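Side-chain contacts in hydrolase, isochorismatase family (Pseudomonas putida, PDB 4L07), which hydrolyses the amide group of maleamate, probably giving maleate and ammonia, as a maleamate amidase of the isochorismatase family: residues 155-158 with 163-166; 23-28 with 151-156; 165-170 with 197-202; 53-58 with 65-70; 27-32 with 42-47. All blocks are in the same frame, centred on the assembly; numbering follows the deposited sequence.

Contact 1. Residues 155-158 with 163-166; sequences VDAV and KVLV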
# COMPACT_ATOMS: atom_id res chain seq x y z
N VAL A 155 2.98 11.42 8.84
CA VAL A 155 1.97 11.59 7.79
C VAL A 155 1.29 10.26 7.48
O VAL A 155 0.06 10.18 7.46
CB VAL A 155 2.56 12.22 6.51
CG1 VAL A 155 1.56 12.14 5.35
CG2 VAL A 155 2.96 13.66 6.78
N ASP A 156 2.09 9.21 7.28
CA ASP A 156 1.53 7.89 7.02
C ASP A 156 0.70 7.31 8.17
O ASP A 156 -0.31 6.65 7.92
CB ASP A 156 2.60 6.89 6.58
CG ASP A 156 2.70 6.78 5.06
OD1 ASP A 156 1.88 7.39 4.35
OD2 ASP A 156 3.61 6.07 4.57
N ALA A 157 1.13 7.55 9.41
CA ALA A 157 0.39 7.05 10.57
C ALA A 157 -1.05 7.60 10.62
O ALA A 157 -2.00 6.83 10.78
CB ALA A 157 1.13 7.36 11.87
N VAL A 158 -1.20 8.92 10.46
CA VAL A 158 -2.54 9.52 10.49
C VAL A 158 -3.35 9.09 9.27
O VAL A 158 -4.54 8.77 9.38
CB VAL A 158 -2.53 11.06 10.61
CG1 VAL A 158 -3.81 11.55 11.26
CG2 VAL A 158 -1.34 11.51 11.43
N LYS A 163 -4.23 7.89 15.45
CA LYS A 163 -3.96 9.19 16.05
C LYS A 163 -2.47 9.26 16.38
O LYS A 163 -1.86 8.24 16.73
CB LYS A 163 -4.81 9.38 17.30
CG LYS A 163 -6.29 9.52 16.99
CD LYS A 163 -7.16 9.04 18.13
CE LYS A 163 -8.63 9.32 17.86
NZ LYS A 163 -8.97 10.76 18.10
N VAL A 164 -1.89 10.45 16.25
CA VAL A 164 -0.44 10.60 16.33
C VAL A 164 0.01 11.63 17.35
O VAL A 164 -0.47 12.78 17.36
CB VAL A 164 0.17 10.97 14.96
CG1 VAL A 164 1.68 11.12 15.05
CG2 VAL A 164 -0.16 9.91 13.92
N LEU A 165 0.95 11.21 18.19
CA LEU A 165 1.63 12.10 19.14
C LEU A 165 3.13 12.10 18.85
O LEU A 165 3.73 11.05 18.63
CB LEU A 165 1.38 11.63 20.58
CG LEU A 165 -0.08 11.39 21.00
CD1 LEU A 165 -0.13 10.82 22.42
CD2 LEU A 165 -0.91 12.66 20.92
N VAL A 166 3.73 13.29 18.86
CA VAL A 166 5.16 13.41 18.61
C VAL A 166 5.87 14.20 19.72
O VAL A 166 5.71 15.42 19.81
CB VAL A 166 5.45 13.99 17.20
CG1 VAL A 166 4.70 15.28 16.96
CG2 VAL A 166 6.94 14.19 16.97
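V164 sets CG1 anti to its backbone N (chi1 -180°), and CG2 is then the branch that meets A157 and V158. V158 has chi1 -154°, with CG2 beside its own backbone N and directed at V164. A157 needs no torsion, since its CB already points at strand 163-172. Both helix residues therefore touch a single methyl, V164 CG2. It meets A157 CB at 3.5 Å and also lies against the CG2 branch of V158. The two valine side chains cross obliquely. The modelled spacing of their methyls is doubtfully short, so only the neighbourhood is secure.

All three residues are buried. The contact closes the beta-alpha-beta unit of strand 138-144, helix 146-159 and strand 163-172. A157 and V164 both also pack on V139 of strand 138-144. V158 also packs on W82 of the second subunit. K163 sits at the start of the strand and forms a salt bridge with E84 of that subunit.

The touching groups are all aliphatic. Shape and burial, not directed bonds, hold the last turn of the helix on the strand.

Contact 2. Residues 23-28 with 151-156; sequences AIIVVD and RATVVD
V27 and T153 reach toward each other tip to tip, the valine from the strand and the threonine from the helix. The hydroxyl of T153 comes between the two branches of V27. T153 OG1 is 3.8 Å from V27 CG2 and 3.9 Å from V27 CG1. The methyl branch of T153 lies nearer I25. Its CG2 meets V27 CG2 at 3.9 Å and has I25 CG2 at 4.3 Å, a looser touch.

The torsion of T153 explains this split. Chi1 is -64°, which places OG1 beside its backbone N and sends CG2 anti to that N. The oxygen can then turn back to its own helix, where it hydrogen-bonds the carbonyl O of C149. It also bonds S121 OG. The buried hydroxyl is thus satisfied even though its neighbours across the contact are methyls.

Just past V27, D28 forms a salt bridge with K116 and packs on C149, consistent with the Asp-Lys-Cys triad of this family. The contact lies about 3 Å from the centre of the chain. Strand 22-27 runs between strands 65-70 and 138-144, and helix 146-159 covers one face of the sheet here. Helix 45-60 covers the other face, where I24 and V26 pack on C55.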
# COMPACT_ATOMS: atom_id res chain seq x y z
N ALA A 23 0.91 2.70 21.02
CA ALA A 23 2.10 2.00 20.54
C ALA A 23 3.20 3.02 20.28
O ALA A 23 2.92 4.17 19.90
CB ALA A 23 1.79 1.20 19.29
N ILE A 24 4.44 2.60 20.50
CA ILE A 24 5.60 3.47 20.30
C ILE A 24 6.31 3.05 19.01
O ILE A 24 6.64 1.87 18.83
CB ILE A 24 6.59 3.38 21.49
CG1 ILE A 24 5.86 3.35 22.85
CG2 ILE A 24 7.69 4.45 21.40
CD1 ILE A 24 4.97 4.54 23.18
N ILE A 25 6.54 4.01 18.12
CA ILE A 25 7.33 3.76 16.91
C ILE A 25 8.64 4.54 17.03
O ILE A 25 8.63 5.76 17.14
CB ILE A 25 6.59 4.18 15.63
CG1 ILE A 25 5.17 3.57 15.60
CG2 ILE A 25 7.41 3.80 14.40
CD1 ILE A 25 4.24 4.23 14.60
N VAL A 26 9.75 3.82 17.01
CA VAL A 26 11.08 4.44 17.09
C VAL A 26 11.71 4.39 15.70
O VAL A 26 12.16 3.35 15.23
CB VAL A 26 11.97 3.72 18.12
CG1 VAL A 26 13.30 4.46 18.30
CG2 VAL A 26 11.25 3.62 19.45
N VAL A 27 11.71 5.54 15.04
CA VAL A 27 12.12 5.63 13.63
C VAL A 27 13.62 5.82 13.44
O VAL A 27 14.16 6.90 13.74
CB VAL A 27 11.37 6.77 12.90
CG1 VAL A 27 11.74 6.81 11.43
CG2 VAL A 27 9.86 6.62 13.08
N ASP A 28 14.29 4.78 12.95
CA ASP A 28 15.66 4.86 12.45
C ASP A 28 16.69 5.44 13.43
O ASP A 28 17.58 6.19 13.03
CB ASP A 28 15.72 5.66 11.13
CG ASP A 28 14.89 5.04 10.03
OD1 ASP A 28 14.49 3.86 10.15
OD2 ASP A 28 14.64 5.73 9.01
N ARG A 151 8.87 12.75 10.00
CA ARG A 151 7.73 13.44 9.40
C ARG A 151 6.97 12.52 8.45
O ARG A 151 5.74 12.50 8.44
CB ARG A 151 8.15 14.72 8.67
CG ARG A 151 6.96 15.51 8.13
CD ARG A 151 7.24 16.00 6.73
NE ARG A 151 6.09 16.66 6.11
CZ ARG A 151 5.85 17.96 6.20
NH1 ARG A 151 4.79 18.50 5.60
NH2 ARG A 151 6.68 18.73 6.88
N ALA A 152 7.71 11.77 7.63
CA ALA A 152 7.09 10.84 6.68
C ALA A 152 6.27 9.76 7.39
O ALA A 152 5.17 9.39 6.93
CB ALA A 152 8.16 10.20 5.79
N THR A 153 6.79 9.27 8.51
CA THR A 153 6.13 8.24 9.31
C THR A 153 4.86 8.81 9.94
O THR A 153 3.83 8.12 10.00
CB THR A 153 7.09 7.70 10.40
OG1 THR A 153 8.19 7.05 9.75
CG2 THR A 153 6.40 6.71 11.34
N VAL A 154 4.94 10.06 10.39
CA VAL A 154 3.82 10.74 11.02
C VAL A 154 2.67 10.93 10.04
O VAL A 154 1.53 10.61 10.36
CB VAL A 154 4.25 12.09 11.64
CG1 VAL A 154 3.05 12.98 11.96
CG2 VAL A 154 5.06 11.82 12.91
N VAL A 155 2.98 11.42 8.84
CA VAL A 155 1.97 11.59 7.79
C VAL A 155 1.29 10.26 7.48
O VAL A 155 0.06 10.18 7.46
CB VAL A 155 2.56 12.22 6.51
CG1 VAL A 155 1.56 12.14 5.35
CG2 VAL A 155 2.96 13.66 6.78
N ASP A 156 2.09 9.21 7.28
CA ASP A 156 1.53 7.89 7.02
C ASP A 156 0.70 7.31 8.17
O ASP A 156 -0.31 6.65 7.92
CB ASP A 156 2.60 6.89 6.58
CG ASP A 156 2.70 6.78 5.06
OD1 ASP A 156 1.88 7.39 4.35
OD2 ASP A 156 3.61 6.07 4.57

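Contact 3. Residues 165-170 with 197-202; sequences LVPADC and DDILKW
L165 and P167 meet I199 and W202 where helix 196-207 packs on the parallel sheet of this alpha/beta/alpha fold. The local axes of strand 165-167 and helix 197-202 come within 9.0 Å, with 127° between their directions.

One contact is CH-pi. L165 CD1 stands over a face of the W202 six-membered ring, 3.9 Å from its centroid and 18° off the ring normal. W202 has CG anti to its backbone N (chi1 174°), which carries the indole toward L165. R18 makes a cation-pi contact with the same tryptophan.

The other direct contacts are aliphatic. I199 CD1 meets L165 CD1 at 3.9 Å. The I199 and P167 side chains cross at about a right angle, with I199 CG1 4.1 Å from both P167 CB and P167 CG. An alanine at I199 would lack CG1 and CD1, and would probably take from P167 its partner on the helix and open a gap beside L165.

The polar contact is indirect and lies at the start of the helix. D169 OD1, which also hydrogen-bonds S196 OG, accepts from a water at 3.3 Å. That water in turn accepts from the backbone N of D197 at 3.1 Å, so one molecule bridges carboxylate and helix.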
# COMPACT_ATOMS: atom_id res chain seq x y z
N LEU A 165 0.95 11.21 18.19
CA LEU A 165 1.63 12.10 19.14
C LEU A 165 3.13 12.10 18.85
O LEU A 165 3.73 11.05 18.63
CB LEU A 165 1.38 11.63 20.58
CG LEU A 165 -0.08 11.39 21.00
CD1 LEU A 165 -0.13 10.82 22.42
CD2 LEU A 165 -0.91 12.66 20.92
N VAL A 166 3.73 13.29 18.86
CA VAL A 166 5.16 13.41 18.61
C VAL A 166 5.87 14.20 19.72
O VAL A 166 5.71 15.42 19.81
CB VAL A 166 5.45 13.99 17.20
CG1 VAL A 166 4.70 15.28 16.96
CG2 VAL A 166 6.94 14.19 16.97
N PRO A 167 6.62 13.50 20.59
CA PRO A 167 7.44 14.20 21.58
C PRO A 167 8.66 14.83 20.91
O PRO A 167 9.56 14.12 20.47
CB PRO A 167 7.84 13.10 22.56
CG PRO A 167 7.72 11.82 21.80
CD PRO A 167 6.62 12.04 20.80
N ALA A 168 8.66 16.16 20.84
CA ALA A 168 9.69 16.92 20.12
C ALA A 168 11.09 16.63 20.64
O ALA A 168 12.05 16.59 19.87
CB ALA A 168 9.38 18.41 20.19
N ASP A 169 11.20 16.40 21.95
CA ASP A 169 12.49 16.11 22.58
C ASP A 169 12.98 14.68 22.34
O ASP A 169 13.99 14.27 22.90
CB ASP A 169 12.46 16.46 24.08
CG ASP A 169 11.45 15.64 24.87
OD1 ASP A 169 11.68 15.42 26.08
OD2 ASP A 169 10.42 15.22 24.30
N CYS A 170 12.26 13.93 21.50
CA CYS A 170 12.65 12.58 21.09
C CYS A 170 12.97 12.51 19.59
O CYS A 170 13.25 11.43 19.05
CB CYS A 170 11.52 11.60 21.39
SG CYS A 170 11.24 11.35 23.14
N ASP A 197 7.83 14.07 28.86
CA ASP A 197 7.15 14.20 30.16
C ASP A 197 5.64 13.96 30.04
O ASP A 197 5.07 13.20 30.82
CB ASP A 197 7.41 15.57 30.78
CG ASP A 197 8.74 15.65 31.51
OD1 ASP A 197 9.42 14.61 31.68
OD2 ASP A 197 9.11 16.77 31.93
N ASP A 198 5.01 14.63 29.08
CA ASP A 198 3.59 14.45 28.77
C ASP A 198 3.32 12.98 28.42
O ASP A 198 2.44 12.36 29.01
CB ASP A 198 3.17 15.39 27.62
CG ASP A 198 1.73 15.16 27.11
OD1 ASP A 198 1.31 15.91 26.20
OD2 ASP A 198 1.00 14.27 27.59
N ILE A 199 4.08 12.44 27.47
CA ILE A 199 3.89 11.05 27.03
C ILE A 199 3.93 10.08 28.21
O ILE A 199 3.04 9.25 28.36
CB ILE A 199 4.92 10.64 25.95
CG1 ILE A 199 4.76 11.50 24.68
CG2 ILE A 199 4.82 9.15 25.61
CD1 ILE A 199 3.38 11.46 24.04
N LEU A 200 4.95 10.22 29.05
CA LEU A 200 5.13 9.31 30.19
C LEU A 200 3.94 9.33 31.14
O LEU A 200 3.43 8.28 31.53
CB LEU A 200 6.43 9.62 30.94
CG LEU A 200 7.75 9.38 30.21
CD1 LEU A 200 8.90 10.05 30.96
CD2 LEU A 200 8.03 7.89 30.00
N LYS A 201 3.49 10.53 31.50
CA LYS A 201 2.33 10.72 32.37
C LYS A 201 1.08 10.13 31.71
O LYS A 201 0.29 9.45 32.37
CB LYS A 201 2.14 12.21 32.67
CG LYS A 201 0.98 12.55 33.61
CD LYS A 201 0.91 14.04 33.87
CE LYS A 201 -0.40 14.45 34.52
NZ LYS A 201 -0.47 14.07 35.95
N TRP A 202 0.93 10.37 30.41
CA TRP A 202 -0.20 9.86 29.64
C TRP A 202 -0.25 8.34 29.58
O TRP A 202 -1.31 7.76 29.76
CB TRP A 202 -0.21 10.46 28.23
CG TRP A 202 -1.27 9.85 27.34
CD1 TRP A 202 -2.65 9.96 27.47
CD2 TRP A 202 -1.06 8.98 26.18
NE1 TRP A 202 -3.29 9.24 26.49
CE2 TRP A 202 -2.40 8.63 25.68
CE3 TRP A 202 0.05 8.47 25.51
CZ2 TRP A 202 -2.58 7.82 24.57
CZ3 TRP A 202 -0.14 7.65 24.40
CH2 TRP A 202 -1.44 7.34 23.94
O HOH W 1 9.79 16.45 28.54

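Contact 4. Residues 53-58 with 65-70; sequences EICDLA and VIFTTI
C55 lays its sulfur against one branch of V65, with SG 3.8 Å from V65 CG1. Chi1 of C55 is -70°, so SG lies beside its own backbone N and leans along the strand. There it also approaches F67. SG is 5.2 Å from the centroid of the F67 ring, 45° off the ring normal. This is an oblique sulfur-aromatic contact.

V65 meets the helix with both branches. CG1 goes to C55. CG2 goes to the next turn, 3.8 Å from A58 CB. The valine thus sits astride two residues three apart on the same helix face. An alanine at V65 would remove both methyls, and would probably leave C55 SG and A58 CB with a gap between helix and strand.

The four touching residues are buried. I24 and V26 of the neighbouring strand continue the same apolar layer, V26 packing on both C55 and F67. The local axes of helix 53-58 and strand 65-70 run at 140°, 9.6 Å apart at their closest.

This is the return half of a beta-alpha-beta crossover. Strand 22-27, helix 45-60 and the adjacent parallel strand 65-70 form it.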
# COMPACT_ATOMS: atom_id res chain seq x y z
N GLU A 53 13.26 6.06 27.91
CA GLU A 53 12.32 6.17 29.02
C GLU A 53 10.89 5.83 28.59
O GLU A 53 10.19 5.08 29.27
CB GLU A 53 12.38 7.58 29.64
CG GLU A 53 13.73 7.93 30.23
CD GLU A 53 13.76 9.30 30.89
OE1 GLU A 53 13.22 10.27 30.31
OE2 GLU A 53 14.33 9.40 31.99
N ILE A 54 10.47 6.38 27.46
CA ILE A 54 9.15 6.11 26.89
C ILE A 54 8.98 4.62 26.57
O ILE A 54 7.98 4.01 26.96
CB ILE A 54 8.88 6.98 25.64
CG1 ILE A 54 8.70 8.45 26.06
CG2 ILE A 54 7.65 6.50 24.90
CD1 ILE A 54 8.54 9.41 24.89
N CYS A 55 9.95 4.05 25.86
CA CYS A 55 9.92 2.64 25.46
C CYS A 55 9.93 1.71 26.67
O CYS A 55 9.16 0.75 26.71
CB CYS A 55 11.08 2.31 24.52
SG CYS A 55 10.94 3.06 22.88
N ASP A 56 10.78 2.00 27.66
CA ASP A 56 10.82 1.20 28.89
C ASP A 56 9.47 1.15 29.60
O ASP A 56 9.05 0.09 30.06
CB ASP A 56 11.92 1.68 29.85
CG ASP A 56 13.31 1.32 29.37
OD1 ASP A 56 13.45 0.63 28.34
OD2 ASP A 56 14.30 1.72 30.03
N LEU A 57 8.80 2.30 29.69
CA LEU A 57 7.47 2.36 30.30
C LEU A 57 6.45 1.60 29.46
O LEU A 57 5.74 0.74 29.98
CB LEU A 57 7.01 3.82 30.47
CG LEU A 57 6.17 4.28 31.68
CD1 LEU A 57 5.22 5.39 31.26
CD2 LEU A 57 5.41 3.18 32.41
N ALA A 58 6.37 1.91 28.17
CA ALA A 58 5.41 1.26 27.27
C ALA A 58 5.56 -0.26 27.27
O ALA A 58 4.57 -0.99 27.37
CB ALA A 58 5.54 1.81 25.86
N VAL A 65 5.98 -1.83 21.19
CA VAL A 65 7.14 -0.97 20.95
C VAL A 65 7.84 -1.52 19.71
O VAL A 65 8.31 -2.65 19.72
CB VAL A 65 8.13 -0.98 22.14
CG1 VAL A 65 9.44 -0.28 21.76
CG2 VAL A 65 7.51 -0.34 23.37
N ILE A 66 7.88 -0.72 18.64
CA ILE A 66 8.41 -1.17 17.35
C ILE A 66 9.50 -0.22 16.85
O ILE A 66 9.28 1.00 16.76
CB ILE A 66 7.29 -1.31 16.29
CG1 ILE A 66 6.23 -2.31 16.76
CG2 ILE A 66 7.87 -1.76 14.95
CD1 ILE A 66 4.92 -2.23 16.00
N PHE A 67 10.67 -0.77 16.54
CA PHE A 67 11.80 -0.02 15.98
C PHE A 67 11.87 -0.20 14.47
O PHE A 67 11.57 -1.28 13.96
CB PHE A 67 13.12 -0.51 16.57
CG PHE A 67 13.27 -0.23 18.04
CD1 PHE A 67 12.65 -1.03 19.00
CD2 PHE A 67 14.07 0.82 18.48
CE1 PHE A 67 12.79 -0.77 20.36
CE2 PHE A 67 14.23 1.09 19.83
CZ PHE A 67 13.58 0.29 20.77
N THR A 68 12.27 0.86 13.76
CA THR A 68 12.49 0.77 12.32
C THR A 68 13.95 1.04 11.96
O THR A 68 14.67 1.71 12.71
CB THR A 68 11.58 1.74 11.52
OG1 THR A 68 12.10 3.06 11.58
CG2 THR A 68 10.17 1.73 12.08
N THR A 69 14.38 0.49 10.83
CA THR A 69 15.71 0.73 10.30
C THR A 69 15.64 0.70 8.78
O THR A 69 14.81 -0.03 8.20
CB THR A 69 16.75 -0.30 10.84
OG1 THR A 69 18.08 0.12 10.51
CG2 THR A 69 16.50 -1.70 10.28
N ILE A 70 16.47 1.51 8.13
CA ILE A 70 16.65 1.45 6.69
C ILE A 70 17.85 0.54 6.41
O ILE A 70 18.96 0.78 6.91
CB ILE A 70 16.93 2.85 6.09
CG1 ILE A 70 15.69 3.76 6.24
CG2 ILE A 70 17.36 2.73 4.63
CD1 ILE A 70 15.95 5.23 5.94

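Contact 5. Residues 27-32 with 42-47; sequences VDFSYG and SDASLQ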
# COMPACT_ATOMS: atom_id res chain seq x y z
N VAL A 27 11.71 5.54 15.04
CA VAL A 27 12.12 5.63 13.63
C VAL A 27 13.62 5.82 13.44
O VAL A 27 14.16 6.90 13.74
CB VAL A 27 11.37 6.77 12.90
CG1 VAL A 27 11.74 6.81 11.43
CG2 VAL A 27 9.86 6.62 13.08
N ASP A 28 14.29 4.78 12.95
CA ASP A 28 15.66 4.86 12.45
C ASP A 28 16.69 5.44 13.43
O ASP A 28 17.58 6.19 13.03
CB ASP A 28 15.72 5.66 11.13
CG ASP A 28 14.89 5.04 10.03
OD1 ASP A 28 14.49 3.86 10.15
OD2 ASP A 28 14.64 5.73 9.01
N PHE A 29 16.57 5.08 14.71
CA PHE A 29 17.67 5.32 15.65
C PHE A 29 18.71 4.20 15.49
O PHE A 29 19.04 3.50 16.45
CB PHE A 29 17.17 5.43 17.11
CG PHE A 29 16.73 6.81 17.53
CD1 PHE A 29 17.24 7.96 16.92
CD2 PHE A 29 15.83 6.97 18.58
CE1 PHE A 29 16.83 9.23 17.33
CE2 PHE A 29 15.41 8.23 18.99
CZ PHE A 29 15.91 9.36 18.37
N SER A 30 19.20 4.04 14.27
CA SER A 30 20.30 3.13 13.95
C SER A 30 21.61 3.91 14.01
O SER A 30 21.60 5.14 13.95
CB SER A 30 20.10 2.52 12.56
OG SER A 30 20.18 3.51 11.55
N TYR A 31 22.73 3.20 14.13
CA TYR A 31 24.03 3.88 14.22
C TYR A 31 24.31 4.79 13.01
O TYR A 31 24.95 5.82 13.16
CB TYR A 31 25.16 2.86 14.41
CG TYR A 31 25.15 2.21 15.77
CD1 TYR A 31 25.39 2.95 16.93
CD2 TYR A 31 24.88 0.84 15.91
CE1 TYR A 31 25.37 2.35 18.18
CE2 TYR A 31 24.85 0.24 17.15
CZ TYR A 31 25.10 1.00 18.29
OH TYR A 31 25.08 0.39 19.52
N GLY A 32 23.82 4.40 11.84
CA GLY A 32 23.97 5.21 10.63
C GLY A 32 23.41 6.61 10.78
O GLY A 32 23.88 7.55 10.14
N SER A 42 23.43 12.24 13.03
CA SER A 42 23.18 13.46 13.78
C SER A 42 23.44 13.19 15.26
O SER A 42 23.48 12.03 15.68
CB SER A 42 21.71 13.88 13.62
OG SER A 42 21.38 14.10 12.26
N ASP A 43 23.60 14.25 16.05
CA ASP A 43 23.65 14.09 17.51
C ASP A 43 22.24 13.81 18.03
O ASP A 43 21.36 14.67 18.01
CB ASP A 43 24.24 15.34 18.18
CG ASP A 43 24.26 15.24 19.71
OD1 ASP A 43 24.04 14.13 20.27
OD2 ASP A 43 24.51 16.28 20.36
N ALA A 44 22.04 12.57 18.49
CA ALA A 44 20.75 12.12 18.96
C ALA A 44 20.81 11.62 20.41
O ALA A 44 19.91 10.93 20.88
CB ALA A 44 20.20 11.03 18.04
N SER A 45 21.88 11.99 21.12
CA SER A 45 22.09 11.45 22.47
C SER A 45 20.95 11.73 23.45
O SER A 45 20.46 10.81 24.10
CB SER A 45 23.45 11.90 23.03
OG SER A 45 23.54 13.31 23.06
N LEU A 46 20.53 12.99 23.56
CA LEU A 46 19.43 13.37 24.46
C LEU A 46 18.11 12.74 24.04
O LEU A 46 17.33 12.28 24.87
CB LEU A 46 19.28 14.89 24.54
CG LEU A 46 20.44 15.70 25.15
CD1 LEU A 46 20.15 17.19 25.03
CD2 LEU A 46 20.67 15.31 26.60
N GLN A 47 17.88 12.75 22.73
CA GLN A 47 16.65 12.22 22.15
C GLN A 47 16.49 10.72 22.42
O GLN A 47 15.39 10.25 22.72
CB GLN A 47 16.63 12.51 20.64
CG GLN A 47 16.41 13.99 20.32
CD GLN A 47 17.69 14.82 20.20
OE1 GLN A 47 17.64 15.98 19.78
NE2 GLN A 47 18.83 14.23 20.54
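F29 is the centre of an inverse gamma turn, and the facing chain passes through A44, the N-cap position of helix 45-60. The F29 ring extends from this turn to the first turn of that helix. Its far end does the touching. CE1 meets A44 CB at 3.9 Å, and CZ meets Q47 CB at the same 3.9 Å. Both methyl and methylene approach the ring obliquely.

Q47 crosses F29 at about a right angle. Its chain bends at chi2 (90°), which carries the amide away from the ring. The amide and ring planes are 57° apart. A glycerol lies about 4 Å from the Q47 side chain. It probably comes from the crystallisation liquor, but may mark a pocket.

Just before the helix, D43 makes an Asx turn. D43 OD1 accepts from the backbone N of S45 at 3.2 Å, on the anti side and 32° out of the carboxylate plane. S45 OG donates to the syn lone pair of D43 OD1 at 3.0 Å. On the other segment D28 is held by K116 and T68.

The chemistry is divided. Across the contact F29 meets the helix start through carbon atoms, while two bonds grip D43 OD1. The negative carboxylate there would probably suit the helix dipole.

Overall arrangement
The five contacts lie around one parallel sheet. Contacts 1 and 2 share helix 146-159 and have centres 7 Å apart. V164 CG1 and V154 CG1 touch between them at 3.9 Å. Contacts 3 and 4 lie on the opposite face, about 13 Å apart between centres, and join where C170 SG meets I54 CD1 at 3.7 Å. Contacts 2 and 4 are tied by neighbouring strands, with V26 N probably bonded to I66 O at 2.9 Å. Contact 5 continues from contact 2 through V27 and D28. It touches contact 3, with C170 O 3.4 Å from F29 CZ, and its Q47 lies near the glycerol. D28, K116 and C149 mark the probable active site, beside contacts 2 and 5.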